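Local coordinates for protein cytolethal distending toxin subunit B (Escherichia coli, PDB 2F1N) that nicks DNA as the endonuclease subunit of a tripartite toxin, very probably damaging the DNA of intoxicated cells and driving them into G2/M arrest, at residues V77-W82 and Q92-F97; T66-P71 and D118-L123. One frame throughout, in Å; residues are numbered along the deposited sequence.

Contact 1: V77-W82 and Q92-F97; sequences VRELIW and QVYIYF
Arg78, Leu80 and Trp82 pair antiparallel with Phe97, Ile95 and Val93 through six backbone hydrogen bonds, the two strand axes running 154° apart and approaching to 4.6 Å. Between these hydrogen-bonded pairs sit the non-hydrogen-bonded pairs Glu79-Tyr96 and Ile81-Tyr94, whose side chains share one face of the sheet. There chi1 near 176° swings Glu79 CG away from the backbone N, the extended chain runs alongside the Tyr96 ring, and Glu79 OE2 accepts a hydrogen bond from Tyr96 OH, 2.7 Å away. The hydroxyl meets OE2 on its anti side, somewhat out of the carboxylate plane, which is turned 65° from the ring. The same OE2 takes a salt bridge from Arg68, and OE1 is held by Thr66, which would be expected to favour the ionised carboxylate. The two strands form a beta hairpin within one of the two sheets of the DNase I-like fold, flanked by strands 64-65 and 109-113. Two residues on, on the same face, Ile81 lies beside Tyr94 and presses CG1 to within 3.3 Å of Tyr94 CE2. On the other face, Trp82 brings CE3 to 3.6 Å from Val93 CG2, while Ile95 CD1 reaches the same CE3 at 3.7 Å. Leu80 CD1 touches Ile95 CB, 4.1 Å away, and reaches Phe97 CB; helix 31-42 packs over the face carrying Trp82, Val93, Ile95 and Phe97 through Trp34 and Ile42.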
ATOM      1  N   VAL A  77       9.248  11.086  -5.358  1.00 15.75           N
ATOM      2  CA  VAL A  77       9.395   9.727  -4.868  1.00 14.41           C
ATOM      3  C   VAL A  77      10.885   9.418  -4.660  1.00 12.83           C
ATOM      4  O   VAL A  77      11.715   9.750  -5.500  1.00 12.84           O
ATOM      5  CB  VAL A  77       8.736   8.662  -5.783  1.00 14.73           C
ATOM      6  CG1 VAL A  77       8.842   7.213  -5.162  1.00 13.23           C
ATOM      7  CG2 VAL A  77       7.267   9.019  -6.069  1.00 19.32           C
ATOM      8  N   ARG A  78      11.217   8.777  -3.535  1.00 11.26           N
ATOM      9  CA  ARG A  78      12.610   8.464  -3.202  1.00 11.20           C
ATOM     10  C   ARG A  78      12.699   7.054  -2.695  1.00 11.22           C
ATOM     11  O   ARG A  78      11.821   6.600  -1.967  1.00 11.74           O
ATOM     12  CB  ARG A  78      13.169   9.385  -2.043  1.00 13.40           C
ATOM     13  CG  ARG A  78      13.350  10.849  -2.376  1.00 20.73           C
ATOM     14  CD  ARG A  78      13.343  11.713  -1.091  1.00 25.21           C
ATOM     15  NE  ARG A  78      14.701  11.803  -0.600  1.00 31.45           N
ATOM     16  CZ  ARG A  78      15.056  12.121   0.646  1.00 32.85           C
ATOM     17  NH1 ARG A  78      14.142  12.338   1.576  1.00 34.46           N
ATOM     18  NH2 ARG A  78      16.349  12.218   0.947  1.00 34.96           N
ATOM     19  N   GLU A  79      13.790   6.358  -3.033  1.00 10.37           N
ATOM     20  CA  GLU A  79      14.093   5.058  -2.430  1.00 10.05           C
ATOM     21  C   GLU A  79      15.078   5.283  -1.303  1.00 10.14           C
ATOM     22  O   GLU A  79      16.110   5.917  -1.515  1.00  9.91           O
ATOM     23  CB  GLU A  79      14.771   4.148  -3.463  1.00 10.41           C
ATOM     24  CG  GLU A  79      15.217   2.806  -2.897  1.00 10.01           C
ATOM     25  CD  GLU A  79      15.896   2.005  -3.982  1.00 13.89           C
ATOM     26  OE1 GLU A  79      17.059   2.308  -4.365  1.00 14.22           O
ATOM     27  OE2 GLU A  79      15.216   1.109  -4.516  1.00 20.83           O
ATOM     28  N   LEU A  80      14.762   4.746  -0.114  1.00  9.96           N
ATOM     29  CA  LEU A  80      15.649   4.816   1.045  1.00 12.02           C
ATOM     30  C   LEU A  80      16.000   3.423   1.560  1.00 11.94           C
ATOM     31  O   LEU A  80      15.175   2.509   1.481  1.00 13.31           O
ATOM     32  CB  LEU A  80      15.005   5.656   2.188  1.00 12.24           C
ATOM     33  CG  LEU A  80      14.035   6.783   1.772  1.00 16.25           C
ATOM     34  CD1 LEU A  80      13.114   7.179   2.964  1.00 18.97           C
ATOM     35  CD2 LEU A  80      14.808   8.000   1.285  1.00 19.22           C
ATOM     36  N   ILE A  81      17.228   3.243   2.060  1.00 11.76           N
ATOM     37  CA  ILE A  81      17.547   2.027   2.749  1.00 12.85           C
ATOM     38  C   ILE A  81      17.508   2.284   4.239  1.00 13.12           C
ATOM     39  O   ILE A  81      18.044   3.289   4.732  1.00 13.10           O
ATOM     40  CB  ILE A  81      18.919   1.414   2.266  1.00 15.08           C
ATOM     41  CG1 ILE A  81      18.696   0.789   0.898  1.00 19.89           C
ATOM     42  CG2 ILE A  81      19.390   0.246   3.184  1.00 16.65           C
ATOM     43  CD1 ILE A  81      19.984   0.326   0.135  1.00 24.16           C
ATOM     44  N   TRP A  82      16.885   1.352   4.955  1.00 11.02           N
ATOM     45  CA  TRP A  82      16.694   1.505   6.403  1.00 13.52           C
ATOM     46  C   TRP A  82      17.331   0.306   7.061  1.00 13.78           C
ATOM     47  O   TRP A  82      16.848  -0.842   6.966  1.00 12.65           O
ATOM     48  CB  TRP A  82      15.190   1.634   6.730  1.00 13.10           C
ATOM     49  CG  TRP A  82      14.829   1.920   8.174  1.00 13.55           C
ATOM     50  CD1 TRP A  82      15.632   2.462   9.167  1.00 18.30           C
ATOM     51  CD2 TRP A  82      13.548   1.691   8.767  1.00 14.40           C
ATOM     52  NE1 TRP A  82      14.902   2.585  10.335  1.00 15.86           N
ATOM     53  CE2 TRP A  82      13.618   2.135  10.110  1.00 16.53           C
ATOM     54  CE3 TRP A  82      12.328   1.184   8.279  1.00 16.77           C
ATOM     55  CZ2 TRP A  82      12.519   2.043  10.993  1.00 17.35           C
ATOM     56  CZ3 TRP A  82      11.203   1.127   9.158  1.00 18.96           C
ATOM     57  CH2 TRP A  82      11.329   1.568  10.493  1.00 15.88           C
ATOM     58  N   GLN A  92      17.944  -5.281   6.747  1.00 21.99           N
ATOM     59  CA  GLN A  92      17.620  -3.957   6.195  1.00 21.61           C
ATOM     60  C   GLN A  92      16.336  -4.019   5.389  1.00 19.45           C
ATOM     61  O   GLN A  92      15.973  -5.069   4.835  1.00 18.61           O
ATOM     62  CB  GLN A  92      18.725  -3.455   5.283  1.00 22.52           C
ATOM     63  CG  GLN A  92      20.093  -3.316   5.929  1.00 28.88           C
ATOM     64  CD  GLN A  92      21.030  -2.489   5.072  1.00 34.51           C
ATOM     65  OE1 GLN A  92      21.570  -1.466   5.531  1.00 38.35           O
ATOM     66  NE2 GLN A  92      21.229  -2.924   3.831  1.00 30.92           N
ATOM     67  N   VAL A  93      15.674  -2.879   5.263  1.00 17.03           N
ATOM     68  CA  VAL A  93      14.487  -2.847   4.411  1.00 13.95           C
ATOM     69  C   VAL A  93      14.594  -1.632   3.490  1.00 13.47           C
ATOM     70  O   VAL A  93      15.358  -0.690   3.782  1.00 13.32           O
ATOM     71  CB  VAL A  93      13.153  -2.816   5.220  1.00 14.56           C
ATOM     72  CG1 VAL A  93      12.891  -4.170   5.986  1.00 13.83           C
ATOM     73  CG2 VAL A  93      13.063  -1.566   6.122  1.00 13.72           C
ATOM     74  N   TYR A  94      13.809  -1.640   2.426  1.00 10.94           N
ATOM     75  CA  TYR A  94      13.751  -0.540   1.468  1.00 10.51           C
ATOM     76  C   TYR A  94      12.466   0.244   1.671  1.00 10.14           C
ATOM     77  O   TYR A  94      11.396  -0.326   1.849  1.00 11.72           O
ATOM     78  CB  TYR A  94      13.794  -1.097   0.010  1.00 11.59           C
ATOM     79  CG  TYR A  94      15.176  -1.565  -0.370  1.00 11.78           C
ATOM     80  CD1 TYR A  94      15.605  -2.834  -0.022  1.00 17.21           C
ATOM     81  CD2 TYR A  94      16.022  -0.715  -1.072  1.00 18.42           C
ATOM     82  CE1 TYR A  94      16.918  -3.269  -0.359  1.00 17.34           C
ATOM     83  CE2 TYR A  94      17.280  -1.115  -1.432  1.00 23.10           C
ATOM     84  CZ  TYR A  94      17.714  -2.412  -1.090  1.00 24.32           C
ATOM     85  OH  TYR A  94      18.976  -2.827  -1.450  1.00 29.94           O
ATOM     86  N   ILE A  95      12.556   1.588   1.683  1.00  9.69           N
ATOM     87  CA  ILE A  95      11.352   2.416   1.785  1.00  9.36           C
ATOM     88  C   ILE A  95      11.183   3.211   0.520  1.00  9.11           C
ATOM     89  O   ILE A  95      12.146   3.831   0.038  1.00 11.39           O
ATOM     90  CB  ILE A  95      11.482   3.425   2.997  1.00  9.81           C
ATOM     91  CG1 ILE A  95      11.691   2.669   4.329  1.00 11.00           C
ATOM     92  CG2 ILE A  95      10.192   4.283   3.073  1.00 10.50           C
ATOM     93  CD1 ILE A  95      11.908   3.675   5.529  1.00 12.88           C
ATOM     94  N   TYR A  96       9.976   3.238  -0.035  1.00  8.46           N
ATOM     95  CA  TYR A  96       9.722   4.091  -1.217  1.00  8.74           C
ATOM     96  C   TYR A  96       8.772   5.132  -0.697  1.00  9.94           C
ATOM     97  O   TYR A  96       7.644   4.827  -0.219  1.00 10.16           O
ATOM     98  CB  TYR A  96       9.095   3.233  -2.365  1.00  9.90           C
ATOM     99  CG  TYR A  96      10.116   2.219  -2.743  1.00  9.79           C
ATOM    100  CD1 TYR A  96      11.130   2.548  -3.664  1.00 11.05           C
ATOM    101  CD2 TYR A  96      10.196   0.987  -2.060  1.00 10.03           C
ATOM    102  CE1 TYR A  96      12.163   1.639  -3.971  1.00 11.46           C
ATOM    103  CE2 TYR A  96      11.242   0.093  -2.328  1.00 11.17           C
ATOM    104  CZ  TYR A  96      12.210   0.424  -3.285  1.00 15.21           C
ATOM    105  OH  TYR A  96      13.269  -0.448  -3.532  1.00 12.66           O
ATOM    106  N   PHE A  97       9.244   6.372  -0.711  1.00  8.93           N
ATOM    107  CA  PHE A  97       8.533   7.433   0.018  1.00  9.97           C
ATOM    108  C   PHE A  97       8.135   8.554  -0.905  1.00 10.53           C
ATOM    109  O   PHE A  97       8.988   9.049  -1.649  1.00 10.76           O
ATOM    110  CB  PHE A  97       9.415   7.947   1.176  1.00 11.18           C
ATOM    111  CG  PHE A  97       8.621   8.635   2.263  1.00 15.17           C
ATOM    112  CD1 PHE A  97       8.230   9.924   2.116  1.00 20.14           C
ATOM    113  CD2 PHE A  97       8.258   7.930   3.434  1.00 19.38           C
ATOM    114  CE1 PHE A  97       7.465  10.567   3.096  1.00 19.79           C
ATOM    115  CE2 PHE A  97       7.480   8.582   4.441  1.00 19.60           C
ATOM    116  CZ  PHE A  97       7.090   9.887   4.233  1.00 21.02           C
TER

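Contact 2: T66-P71 and D118-L123; sequences TGRVIP and DEVFVL. Unlike the reference sequence in segment 66-71: Arg68 (reference Thr), Val69 (reference Leu).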
ATOM      1  N   THR A  66      19.083   6.192  -1.454  1.00 12.43           N
ATOM      2  CA  THR A  66      20.106   5.473  -2.199  1.00 13.11           C
ATOM      3  C   THR A  66      20.598   6.241  -3.410  1.00 14.48           C
ATOM      4  O   THR A  66      21.627   5.860  -3.986  1.00 16.66           O
ATOM      5  CB  THR A  66      19.514   4.167  -2.733  1.00 11.23           C
ATOM      6  OG1 THR A  66      18.376   4.492  -3.538  1.00 10.70           O
ATOM      7  CG2 THR A  66      18.977   3.301  -1.584  1.00 11.40           C
ATOM      8  N   GLY A  67      19.825   7.233  -3.837  1.00 15.17           N
ATOM      9  CA  GLY A  67      20.097   8.035  -5.023  1.00 15.81           C
ATOM     10  C   GLY A  67      19.510   7.369  -6.273  1.00 15.70           C
ATOM     11  O   GLY A  67      19.736   7.850  -7.393  1.00 14.93           O
ATOM     12  N   ARG A  68      18.709   6.316  -6.086  1.00 14.78           N
ATOM     13  CA  ARG A  68      18.099   5.641  -7.248  1.00 15.19           C
ATOM     14  C   ARG A  68      17.310   6.650  -8.107  1.00 16.58           C
ATOM     15  O   ARG A  68      16.536   7.506  -7.579  1.00 15.94           O
ATOM     16  CB  ARG A  68      17.149   4.515  -6.777  1.00 15.08           C
ATOM     17  CG  ARG A  68      16.416   3.803  -7.905  1.00 15.63           C
ATOM     18  CD  ARG A  68      15.663   2.606  -7.391  1.00 17.08           C
ATOM     19  NE  ARG A  68      14.975   1.824  -8.426  1.00 19.17           N
ATOM     20  CZ  ARG A  68      14.533   0.590  -8.236  1.00 18.22           C
ATOM     21  NH1 ARG A  68      14.710  -0.054  -7.031  1.00 14.51           N
ATOM     22  NH2 ARG A  68      13.927  -0.008  -9.260  1.00 15.88           N
ATOM     23  N   VAL A  69      17.515   6.579  -9.427  1.00 16.96           N
ATOM     24  CA  VAL A  69      16.762   7.464 -10.350  1.00 18.83           C
ATOM     25  C   VAL A  69      15.424   6.824 -10.711  1.00 18.07           C
ATOM     26  O   VAL A  69      15.375   5.731 -11.291  1.00 19.90           O
ATOM     27  CB  VAL A  69      17.616   7.938 -11.578  1.00 19.80           C
ATOM     28  CG1 VAL A  69      19.001   8.441 -11.120  1.00 19.63           C
ATOM     29  CG2 VAL A  69      17.807   6.852 -12.531  1.00 25.58           C
ATOM     30  N   ILE A  70      14.335   7.459 -10.307  1.00 17.81           N
ATOM     31  CA  ILE A  70      13.004   6.884 -10.466  1.00 16.30           C
ATOM     32  C   ILE A  70      12.191   7.745 -11.417  1.00 16.40           C
ATOM     33  O   ILE A  70      11.926   8.941 -11.115  1.00 14.20           O
ATOM     34  CB  ILE A  70      12.257   6.790  -9.094  1.00 16.79           C
ATOM     35  CG1 ILE A  70      13.021   5.879  -8.118  1.00 16.45           C
ATOM     36  CG2 ILE A  70      10.853   6.265  -9.295  1.00 15.65           C
ATOM     37  CD1 ILE A  70      12.496   5.969  -6.584  1.00 15.97           C
ATOM     38  N   PRO A  71      11.761   7.181 -12.544  1.00 16.14           N
ATOM     39  CA  PRO A  71      10.960   7.986 -13.485  1.00 16.89           C
ATOM     40  C   PRO A  71       9.647   8.356 -12.822  1.00 17.26           C
ATOM     41  O   PRO A  71       9.031   7.530 -12.130  1.00 16.10           O
ATOM     42  CB  PRO A  71      10.763   7.060 -14.705  1.00 17.82           C
ATOM     43  CG  PRO A  71      11.749   5.957 -14.551  1.00 19.93           C
ATOM     44  CD  PRO A  71      12.000   5.807 -13.046  1.00 17.17           C
ATOM     45  N   ASP A 118      12.152  -4.140  -7.962  1.00 11.62           N
ATOM     46  CA  ASP A 118      12.685  -4.248  -9.336  1.00 12.55           C
ATOM     47  C   ASP A 118      12.340  -3.059 -10.204  1.00 12.13           C
ATOM     48  O   ASP A 118      13.094  -2.677 -11.119  1.00 12.44           O
ATOM     49  CB  ASP A 118      12.212  -5.559  -9.992  1.00 13.20           C
ATOM     50  CG  ASP A 118      12.707  -6.773  -9.209  1.00 15.18           C
ATOM     51  OD1 ASP A 118      13.848  -6.739  -8.695  1.00 15.85           O
ATOM     52  OD2 ASP A 118      12.038  -7.804  -9.034  1.00 17.98           O
ATOM     53  N   GLU A 119      11.174  -2.492  -9.938  1.00 11.09           N
ATOM     54  CA  GLU A 119      10.673  -1.358 -10.720  1.00 12.53           C
ATOM     55  C   GLU A 119       9.788  -0.532  -9.775  1.00 11.38           C
ATOM     56  O   GLU A 119       9.175  -1.069  -8.849  1.00 11.37           O
ATOM     57  CB  GLU A 119       9.886  -1.877 -11.954  1.00 13.10           C
ATOM     58  CG  GLU A 119       9.534  -0.871 -13.024  1.00 15.09           C
ATOM     59  CD  GLU A 119       8.970  -1.516 -14.282  1.00 15.33           C
ATOM     60  OE1 GLU A 119       8.566  -2.716 -14.284  1.00 16.42           O
ATOM     61  OE2 GLU A 119       8.927  -0.784 -15.268  1.00 17.24           O
ATOM     62  N   VAL A 120       9.788   0.774  -9.992  1.00 11.46           N
ATOM     63  CA  VAL A 120       8.902   1.658  -9.215  1.00 11.38           C
ATOM     64  C   VAL A 120       7.898   2.331 -10.136  1.00 10.95           C
ATOM     65  O   VAL A 120       8.296   2.891 -11.176  1.00 13.06           O
ATOM     66  CB  VAL A 120       9.713   2.721  -8.479  1.00 10.31           C
ATOM     67  CG1 VAL A 120       8.737   3.547  -7.512  1.00 11.07           C
ATOM     68  CG2 VAL A 120      10.824   2.048  -7.705  1.00 14.02           C
ATOM     69  N   PHE A 121       6.632   2.315  -9.727  1.00 10.86           N
ATOM     70  CA  PHE A 121       5.515   2.939 -10.490  1.00 12.65           C
ATOM     71  C   PHE A 121       4.973   4.180  -9.744  1.00 13.24           C
ATOM     72  O   PHE A 121       4.737   4.123  -8.549  1.00 14.36           O
ATOM     73  CB  PHE A 121       4.352   1.988 -10.710  1.00 12.54           C
ATOM     74  CG  PHE A 121       4.741   0.710 -11.385  1.00 12.90           C
ATOM     75  CD1 PHE A 121       5.421   0.717 -12.586  1.00 14.63           C
ATOM     76  CD2 PHE A 121       4.482  -0.507 -10.770  1.00 14.45           C
ATOM     77  CE1 PHE A 121       5.801  -0.503 -13.210  1.00 15.45           C
ATOM     78  CE2 PHE A 121       4.886  -1.707 -11.382  1.00 12.92           C
ATOM     79  CZ  PHE A 121       5.519  -1.691 -12.594  1.00 15.93           C
ATOM     80  N   VAL A 122       4.775   5.274 -10.476  1.00 13.77           N
ATOM     81  CA  VAL A 122       4.187   6.468  -9.918  1.00 14.37           C
ATOM     82  C   VAL A 122       3.098   6.902 -10.887  1.00 15.00           C
ATOM     83  O   VAL A 122       3.396   7.310 -12.025  1.00 15.24           O
ATOM     84  CB  VAL A 122       5.190   7.616  -9.851  1.00 16.67           C
ATOM     85  CG1 VAL A 122       4.556   8.691  -8.978  1.00 18.77           C
ATOM     86  CG2 VAL A 122       6.537   7.140  -9.264  1.00 19.70           C
ATOM     87  N   LEU A 123       1.849   6.780 -10.459  1.00 12.68           N
ATOM     88  CA  LEU A 123       0.705   7.146 -11.283  1.00 12.96           C
ATOM     89  C   LEU A 123       0.035   8.422 -10.705  1.00 13.61           C
ATOM     90  O   LEU A 123      -0.033   8.630  -9.485  1.00 14.54           O
ATOM     91  CB  LEU A 123      -0.292   5.976 -11.399  1.00 13.17           C
ATOM     92  CG  LEU A 123       0.346   4.570 -11.647  1.00 15.41           C
ATOM     93  CD1 LEU A 123      -0.704   3.517 -11.816  1.00 17.16           C
ATOM     94  CD2 LEU A 123       1.307   4.521 -12.845  1.00 20.08           C
TER
HETATM   95  O   HOH W   1       7.694   5.206 -12.430  1.00 28.25           O
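Two beta sheets face each other in the alpha/beta sandwich of the DNase I-like fold, and this surface contact bridges them at one margin: the irregular segment 66-71, which follows edge strand 64-65 of one sheet, lies against 119-123, the edge strand of the other. Arg68 and Ile70 both direct side chains at Val120. The arginine is fully extended from CG to NE, and Val120 CG2 sits 4.0 Å from Arg68 CZ, over the centre of one guanidinium face. At the guanidinium edge, Arg68 NH2 comes to 3.4 Å from Asp118 O, close to the group's plane. The polar grip on the arginine lies chiefly beyond this strand: its strongest partner is Glu79, and NH1 also forms a hydrogen bond with Ala117 O, contacts that would fix the rotation of the plane under the valine methyl. Ile70 contributes its short branch, placing CG2 3.8 Å from Val120 CB; this branch, set anti to the Ile70 N, meets Val120 and comes within 4.4 Å of Val122 CG2. Further back, Thr66 OG1 accepts the N-H of Arg68 in an ST turn, while Asp118 and Glu119 face Arg137 together in a classic beta bulge at the start of the strand. A single water joins the two backbones, donating to both Pro71 O and Val120 O, each 2.7 Å from the water oxygen.

Read from the N terminus, the chain passes through edge strand 64-65 into segment 66-71, turns back into 77-82, pairs with 92-97, and only later reaches 118-123. Contact 1 therefore closes a short hairpin loop, and contact 2 closes a longer one that contains the whole hairpin. Contact 1 is internal to one sheet, whereas contact 2 ties the margin of that sheet to the edge strand of the other. Their centres lie 10 Å apart and they touch directly: Glu79 is the junction of the two, Ile81 CG1 packs on Thr66 CG2, and Val77 CG2 touches Val122 CG2.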